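Local coordinates for protein putative metal-dependent hydrolase (Bacillus subtilis, PDB 6KNS) that adopts the metallo-beta-lactamase fold, binds zinc and calcium ions, and is probably a metal-dependent hydrolase related to the short-form tRNA 3'-processing endonucleases, at residues Gln124-Thr127 with Thr132-Phe135. Residues are numbered along the deposited sequence; the frame is centred on the assembly and turned at random.
Sequences QPLT and TITF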
ATOM      1  N   GLN A 124      18.456  24.310   0.370  1.00 37.91           N
ATOM      2  CA  GLN A 124      19.722  23.825  -0.170  1.00 38.72           C
ATOM      3  C   GLN A 124      19.493  22.806  -1.305  1.00 37.07           C
ATOM      4  O   GLN A 124      18.569  21.993  -1.240  1.00 35.18           O
ATOM      5  CB  GLN A 124      20.552  23.141   0.938  1.00 39.63           C
ATOM      6  CG  GLN A 124      20.986  24.024   2.135  1.00 42.92           C
ATOM      7  CD  GLN A 124      22.028  25.072   1.744  1.00 49.65           C
ATOM      8  OE1 GLN A 124      22.889  24.825   0.901  1.00 54.18           O
ATOM      9  NE2 GLN A 124      21.957  26.236   2.363  1.00 52.36           N
ATOM     10  N   PRO A 125      20.362  22.822  -2.333  1.00 36.68           N
ATOM     11  CA  PRO A 125      20.277  21.770  -3.346  1.00 34.91           C
ATOM     12  C   PRO A 125      20.643  20.409  -2.778  1.00 33.19           C
ATOM     13  O   PRO A 125      21.559  20.320  -2.006  1.00 32.83           O
ATOM     14  CB  PRO A 125      21.298  22.219  -4.400  1.00 35.84           C
ATOM     15  CG  PRO A 125      22.301  22.989  -3.660  1.00 37.93           C
ATOM     16  CD  PRO A 125      21.509  23.717  -2.580  1.00 38.71           C
ATOM     17  N   LEU A 126      19.895  19.364  -3.134  1.00 32.04           N
ATOM     18  CA  LEU A 126      20.223  17.982  -2.725  1.00 31.01           C
ATOM     19  C   LEU A 126      20.790  17.198  -3.909  1.00 31.18           C
ATOM     20  O   LEU A 126      20.150  17.091  -4.967  1.00 31.64           O
ATOM     21  CB  LEU A 126      18.988  17.275  -2.159  1.00 30.05           C
ATOM     22  CG  LEU A 126      19.081  15.764  -1.842  1.00 28.15           C
ATOM     23  CD1 LEU A 126      19.955  15.527  -0.619  1.00 29.12           C
ATOM     24  CD2 LEU A 126      17.722  15.159  -1.642  1.00 25.60           C
ATOM     25  N   THR A 127      21.969  16.624  -3.733  1.00 30.98           N
ATOM     26  CA  THR A 127      22.518  15.690  -4.700  1.00 31.56           C
ATOM     27  C   THR A 127      21.981  14.268  -4.483  1.00 30.37           C
ATOM     28  O   THR A 127      22.018  13.754  -3.380  1.00 31.55           O
ATOM     29  CB  THR A 127      24.064  15.680  -4.608  1.00 33.18           C
ATOM     30  OG1 THR A 127      24.511  16.986  -4.871  1.00 33.07           O
ATOM     31  CG2 THR A 127      24.697  14.734  -5.647  1.00 34.19           C
ATOM     32  N   THR A 132      20.283  16.600  -9.203  1.00 30.86           N
ATOM     33  CA  THR A 132      20.320  17.701  -8.251  1.00 31.26           C
ATOM     34  C   THR A 132      18.857  18.121  -8.076  1.00 30.32           C
ATOM     35  O   THR A 132      18.178  18.398  -9.078  1.00 30.01           O
ATOM     36  CB  THR A 132      21.172  18.882  -8.772  1.00 32.53           C
ATOM     37  OG1 THR A 132      22.495  18.416  -9.063  1.00 34.80           O
ATOM     38  CG2 THR A 132      21.241  20.046  -7.759  1.00 32.58           C
ATOM     39  N   ILE A 133      18.393  18.150  -6.815  1.00 28.73           N
ATOM     40  CA  ILE A 133      17.006  18.456  -6.478  1.00 26.77           C
ATOM     41  C   ILE A 133      16.968  19.744  -5.668  1.00 27.10           C
ATOM     42  O   ILE A 133      17.767  19.926  -4.740  1.00 27.11           O
ATOM     43  CB  ILE A 133      16.352  17.287  -5.655  1.00 25.50           C
ATOM     44  CG1 ILE A 133      16.586  15.948  -6.352  1.00 25.01           C
ATOM     45  CG2 ILE A 133      14.839  17.515  -5.460  1.00 21.71           C
ATOM     46  CD1 ILE A 133      15.986  14.790  -5.615  1.00 24.93           C
ATOM     47  N   THR A 134      16.049  20.633  -6.031  1.00 26.89           N
ATOM     48  CA  THR A 134      15.742  21.835  -5.257  1.00 27.60           C
ATOM     49  C   THR A 134      14.236  21.821  -4.962  1.00 26.84           C
ATOM     50  O   THR A 134      13.472  21.102  -5.628  1.00 26.54           O
ATOM     51  CB  THR A 134      16.132  23.159  -5.996  1.00 29.07           C
ATOM     52  OG1 THR A 134      15.649  23.110  -7.332  1.00 30.37           O
ATOM     53  CG2 THR A 134      17.688  23.434  -5.989  1.00 29.01           C
ATOM     54  N   PHE A 135      13.811  22.610  -3.980  1.00 27.41           N
ATOM     55  CA  PHE A 135      12.490  22.443  -3.324  1.00 26.09           C
ATOM     56  C   PHE A 135      11.717  23.752  -3.250  1.00 26.74           C
ATOM     57  O   PHE A 135      12.319  24.803  -3.149  1.00 27.12           O
ATOM     58  CB  PHE A 135      12.697  21.941  -1.903  1.00 25.45           C
ATOM     59  CG  PHE A 135      13.432  20.638  -1.842  1.00 25.93           C
ATOM     60  CD1 PHE A 135      12.760  19.436  -2.008  1.00 25.17           C
ATOM     61  CD2 PHE A 135      14.792  20.611  -1.714  1.00 27.72           C
ATOM     62  CE1 PHE A 135      13.437  18.217  -2.001  1.00 25.98           C
ATOM     63  CE2 PHE A 135      15.470  19.399  -1.681  1.00 28.29           C
ATOM     64  CZ  PHE A 135      14.790  18.202  -1.846  1.00 26.03           C
TER
HETATM   65  O   HOH W   1      16.319  23.561  -2.421  1.00 33.61           O
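The carbonyl oxygen of I133 receives L126 N at 2.7 Å, an almost straight bond (174° at the hydrogen) that lies in the carbonyl plane, and P125 CA adds a C-H contact to the same oxygen. L126 O returns the bond less squarely, accepting I133 N at 2.8 Å from 16° off its carbonyl plane, while T132 CA adds a C-H contact at 3.3 Å. These paired bonds make L126 and I133 an antiparallel hydrogen-bonded pair, and T127 with T132 the non-hydrogen-bonded pair that follows. Toward Q124 the direct ladder gives way to a water, which accepts from F135 N at 3.1 Å and donates a weak bond to Q124 O.

P125 brings its CB up to two threonine methyls, 4.0 Å from T132 CG2 and about as close to T134 CG2. The face that carries L126 and I133, on the other side of the sheet from T132, is apolar. L126 holds CG anti to its own N (chi1 172°), and its CD2 looks across at I133 CD1 from 4.4 Å. F135 turns the edge of its ring to the first strand, CE2 lying 4.1 Å from L126 CB.

This hairpin forms the border of one of the two sheets of the fold: strand 126-128 is outermost and strand 131-137 pairs onward with 145-150. L126, I133 and F135 press on I62 of strand 60-62 in the other sheet, and F135 also stacks on F120.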